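Local structure of protein LIN-41 (Caenorhabditis elegans, 4UMG) at residues Val73-Ile78 against Val97-Tyr102; Ser10-Asp15 against Leu111-Lys116. The protein controls the onset of developmental plasticity in the worm as a TRIM-NHL protein, represented here by its filamin domain. One frame throughout, in Å; residues are numbered along the deposited sequence.

Interaction 1. Residues Val73-Ile78 against Val97-Tyr102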
# COMPACT_ATOMS: atom_id res chain seq x y z
N VAL A 73 8.98 -6.27 -2.89
CA VAL A 73 7.92 -5.44 -2.31
C VAL A 73 7.10 -6.22 -1.28
O VAL A 73 6.64 -7.33 -1.54
CB VAL A 73 7.02 -4.83 -3.44
CG1 VAL A 73 5.85 -4.01 -2.87
CG2 VAL A 73 7.84 -3.97 -4.41
N GLN A 74 6.91 -5.62 -0.10
CA GLN A 74 6.10 -6.20 0.97
C GLN A 74 5.08 -5.14 1.37
O GLN A 74 5.40 -3.96 1.40
CB GLN A 74 6.98 -6.54 2.18
CG GLN A 74 8.06 -7.57 1.88
CD GLN A 74 8.82 -7.94 3.12
OE1 GLN A 74 8.51 -8.92 3.79
NE2 GLN A 74 9.83 -7.15 3.47
N ALA A 75 3.85 -5.55 1.63
CA ALA A 75 2.84 -4.59 2.07
C ALA A 75 2.01 -5.25 3.17
O ALA A 75 1.63 -6.41 3.03
CB ALA A 75 1.94 -4.19 0.91
N PHE A 76 1.80 -4.54 4.27
CA PHE A 76 0.91 -5.08 5.28
C PHE A 76 -0.06 -4.04 5.77
O PHE A 76 0.21 -2.84 5.73
CB PHE A 76 1.60 -5.79 6.42
CG PHE A 76 2.54 -4.91 7.14
CD1 PHE A 76 2.09 -4.07 8.16
CD2 PHE A 76 3.90 -4.99 6.90
CE1 PHE A 76 2.98 -3.26 8.85
CE2 PHE A 76 4.80 -4.23 7.63
CZ PHE A 76 4.33 -3.36 8.59
N VAL A 77 -1.20 -4.51 6.26
CA VAL A 77 -2.27 -3.71 6.79
C VAL A 77 -2.66 -4.35 8.10
O VAL A 77 -2.77 -5.58 8.19
CB VAL A 77 -3.47 -3.65 5.83
CG1 VAL A 77 -4.72 -3.06 6.50
CG2 VAL A 77 -3.12 -2.85 4.57
N ILE A 78 -2.72 -3.51 9.15
CA ILE A 78 -3.10 -3.93 10.50
C ILE A 78 -4.40 -3.26 10.81
O ILE A 78 -4.54 -2.05 10.62
CB ILE A 78 -2.05 -3.53 11.54
CG1 ILE A 78 -0.64 -3.91 11.04
CG2 ILE A 78 -2.38 -4.16 12.88
CD1 ILE A 78 -0.48 -5.51 10.57
N VAL A 97 1.68 -1.22 -8.80
CA VAL A 97 1.24 -2.39 -8.06
C VAL A 97 -0.10 -2.02 -7.39
O VAL A 97 -0.20 -0.97 -6.74
CB VAL A 97 2.29 -2.97 -7.08
CG1 VAL A 97 2.69 -1.97 -6.01
CG2 VAL A 97 1.81 -4.28 -6.43
N ALA A 98 -1.13 -2.84 -7.59
CA ALA A 98 -2.41 -2.61 -6.93
C ALA A 98 -2.41 -3.44 -5.65
O ALA A 98 -2.05 -4.62 -5.69
CB ALA A 98 -3.56 -3.06 -7.84
N LEU A 99 -2.71 -2.80 -4.49
CA LEU A 99 -2.78 -3.45 -3.19
C LEU A 99 -4.25 -3.52 -2.81
O LEU A 99 -4.93 -2.50 -2.83
CB LEU A 99 -2.04 -2.63 -2.15
CG LEU A 99 -0.54 -2.41 -2.39
CD1 LEU A 99 0.07 -1.69 -1.21
CD2 LEU A 99 0.20 -3.73 -2.57
N SER A 100 -4.76 -4.72 -2.57
CA SER A 100 -6.17 -4.89 -2.25
C SER A 100 -6.35 -5.49 -0.88
O SER A 100 -5.61 -6.39 -0.49
CB SER A 100 -6.86 -5.78 -3.30
OG SER A 100 -6.97 -5.05 -4.50
N TYR A 101 -7.31 -4.95 -0.11
CA TYR A 101 -7.60 -5.47 1.20
C TYR A 101 -9.08 -5.30 1.55
O TYR A 101 -9.77 -4.49 0.93
CB TYR A 101 -6.67 -4.85 2.28
CG TYR A 101 -7.02 -3.43 2.62
CD1 TYR A 101 -6.61 -2.37 1.81
CD2 TYR A 101 -7.72 -3.13 3.79
CE1 TYR A 101 -6.91 -1.04 2.15
CE2 TYR A 101 -8.09 -1.82 4.09
CZ TYR A 101 -7.68 -0.78 3.27
OH TYR A 101 -8.01 0.51 3.57
N TYR A 102 -9.55 -6.04 2.55
CA TYR A 102 -10.97 -6.00 2.95
C TYR A 102 -11.06 -5.61 4.42
O TYR A 102 -10.75 -6.44 5.29
CB TYR A 102 -11.59 -7.36 2.72
CG TYR A 102 -13.07 -7.42 2.99
CD1 TYR A 102 -13.99 -7.13 1.98
CD2 TYR A 102 -13.57 -7.87 4.21
CE1 TYR A 102 -15.36 -7.23 2.21
CE2 TYR A 102 -14.94 -8.03 4.43
CZ TYR A 102 -15.83 -7.72 3.41
OH TYR A 102 -17.19 -7.83 3.61
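Ala-75 and Val-77 face Leu-99 and Tyr-101 across the core of a filamin-type immunoglobulin-like sandwich. The two strands run in roughly the same sense, with Ala-75 level with Leu-99 and Val-77 level with Tyr-101. Ala-75 CA and Leu-99 CA are 7.8 Å apart, so only side chains meet. The tight part has two steps. Both methyls of Leu-99 rest on the single methyl of Ala-75: CD1 lies 3.8 Å and CD2 3.9 Å from Ala-75 CB. One step on, Val-77 crosses Tyr-101 at about a right angle. Its CG1 is 4.0 Å from Tyr-101 CD2, and its CG2 sits over one face of the ring. A chi1 of 75° tucks the Tyr-101 ring back over its own backbone and turns it across the valine. Met-127 of strand 118-130 touches both Val-77 and Tyr-101. Packing is looser at the other end, where the side chains of Val-73 and Val-97 make no close contact across the segments. On the outer side of strand 73-78, Gln-74 is exposed and Phe-76 partly so; both point away from residues 97-102. The touching groups are hydrocarbon and one aromatic ring, so dispersion and the burial of apolar surface hold this contact, without directional polar bonds.

Interaction 2. Residues Ser10-Asp15 against Leu111-Lys116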
# COMPACT_ATOMS: atom_id res chain seq x y z
N SER A 10 9.66 5.47 -4.51
CA SER A 10 8.37 4.78 -4.68
C SER A 10 7.32 5.43 -3.78
O SER A 10 7.64 5.89 -2.68
CB SER A 10 8.50 3.29 -4.41
OG SER A 10 9.43 2.77 -5.35
N SER A 11 6.07 5.52 -4.25
CA SER A 11 5.04 6.19 -3.46
C SER A 11 3.65 5.69 -3.75
O SER A 11 3.40 5.14 -4.82
CB SER A 11 5.06 7.69 -3.77
OG SER A 11 4.87 7.90 -5.16
N ILE A 12 2.71 6.01 -2.86
CA ILE A 12 1.30 5.69 -3.08
C ILE A 12 0.75 6.76 -4.03
O ILE A 12 1.10 7.94 -3.90
CB ILE A 12 0.52 5.67 -1.73
CG1 ILE A 12 1.07 4.60 -0.76
CG2 ILE A 12 -1.00 5.53 -1.97
CD1 ILE A 12 0.72 4.83 0.75
N VAL A 13 -0.08 6.35 -4.99
CA VAL A 13 -0.71 7.23 -5.98
C VAL A 13 -1.95 7.88 -5.34
O VAL A 13 -2.93 7.20 -5.05
CB VAL A 13 -1.05 6.46 -7.28
CG1 VAL A 13 -1.75 7.36 -8.31
CG2 VAL A 13 0.19 5.82 -7.89
N GLY A 14 -1.87 9.19 -5.12
CA GLY A 14 -2.97 9.98 -4.56
C GLY A 14 -3.15 9.82 -3.06
O GLY A 14 -2.36 9.14 -2.39
N ASP A 15 -4.18 10.49 -2.52
CA ASP A 15 -4.49 10.42 -1.09
C ASP A 15 -5.83 9.72 -0.81
O ASP A 15 -6.30 9.74 0.33
CB ASP A 15 -4.43 11.81 -0.42
CG ASP A 15 -3.04 12.40 -0.35
OD1 ASP A 15 -2.28 12.03 0.58
OD2 ASP A 15 -2.72 13.27 -1.19
N LEU A 111 -0.99 1.08 7.62
CA LEU A 111 -0.47 0.58 6.36
C LEU A 111 1.01 0.79 6.34
O LEU A 111 1.48 1.88 6.70
CB LEU A 111 -1.08 1.39 5.21
CG LEU A 111 -0.50 1.16 3.80
CD1 LEU A 111 -0.77 -0.26 3.28
CD2 LEU A 111 -1.03 2.20 2.83
N ASN A 112 1.74 -0.22 5.91
CA ASN A 112 3.19 -0.05 5.67
C ASN A 112 3.56 -0.78 4.38
O ASN A 112 3.08 -1.87 4.14
CB ASN A 112 4.08 -0.48 6.87
CG ASN A 112 5.44 0.22 6.87
OD1 ASN A 112 5.77 0.95 5.95
ND2 ASN A 112 6.27 0.04 7.93
N ILE A 113 4.38 -0.15 3.50
CA ILE A 113 4.81 -0.79 2.26
C ILE A 113 6.32 -0.64 2.24
O ILE A 113 6.82 0.47 2.40
CB ILE A 113 4.17 -0.14 1.02
CG1 ILE A 113 2.62 -0.11 1.14
CG2 ILE A 113 4.62 -0.86 -0.27
CD1 ILE A 113 1.98 1.10 0.35
N LEU A 114 7.04 -1.78 2.14
CA LEU A 114 8.48 -1.88 2.19
C LEU A 114 9.04 -2.31 0.86
O LEU A 114 8.59 -3.30 0.29
CB LEU A 114 8.94 -2.90 3.25
CG LEU A 114 8.36 -2.87 4.67
CD1 LEU A 114 9.07 -3.90 5.54
CD2 LEU A 114 8.49 -1.53 5.32
N VAL A 115 10.03 -1.57 0.37
CA VAL A 115 10.72 -1.93 -0.87
C VAL A 115 12.14 -2.26 -0.42
O VAL A 115 12.80 -1.43 0.21
CB VAL A 115 10.68 -0.79 -1.94
CG1 VAL A 115 11.81 -0.94 -2.95
CG2 VAL A 115 9.33 -0.78 -2.65
N LYS A 116 12.55 -3.53 -0.62
CA LYS A 116 13.87 -4.06 -0.22
C LYS A 116 14.10 -3.87 1.29
O LYS A 116 15.21 -3.56 1.74
CB LYS A 116 15.01 -3.46 -1.04
CG LYS A 116 14.93 -3.77 -2.53
CD LYS A 116 16.02 -2.99 -3.26
CE LYS A 116 15.96 -3.22 -4.75
NZ LYS A 116 16.83 -2.26 -5.47
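Ile-12 and Ile-113 each hold CG1 opposite the carbonyl carbon (chi1 -61° and -54°), and their extended ends carry the CD1 methyls into the interface between the strands. This is the interior of the filamin immunoglobulin-like sandwich, where the short strand 11-12 faces strand 107-115. The touching parts run nearly antiparallel, with end-to-end directions 160° apart. Ile-12 is the centre of the contact. Its CG1 lies 3.8 Å from Ile-113 CD1, and the two side chains slant across each other. Its own CD1 goes further and meets Leu-111 CD2 tip to tip, at 3.8 Å. The same Ile-12 CD1 is 4.0 Å from Ile-113 CD1, so one methyl packs against both Leu-111 and Ile-113. Ile-28 of strand 26-31 touches Ile-12 and Leu-111, and Phe-17 also packs on Ile-12. The apolar cluster therefore continues beyond the two segments. The Ser-10 end is looser and partly polar. There the hydroxyl is hydrogen-bonded to Cys-6 O and to the backbone N of Arg-33, which satisfies it although the residue is buried. Towards the facing strand, Ser-10 OG makes only a distant approach to Val-115 CG2, at 4.5 Å.

Interactions 1 and 2 have centres about 9 Å apart, each about 5 Å from the centre of the chain. Along the chain, both segments of interaction 1 come between the two segments of interaction 2: 10-15, then 73-78, 97-102 and 111-116. Strands 73-78 and 107-115 are antiparallel neighbours, and the two contacts meet there. Gln-74 O and Leu-114 N lie 2.8 Å apart, a probable hydrogen bond, as is Phe-76 N to Asn-112 O at 3.0 Å. Strands 11-12 and 96-101 flank strand 26-31 on the facing side. The two contacts thus join the same two faces of the filamin domain and share one apolar core.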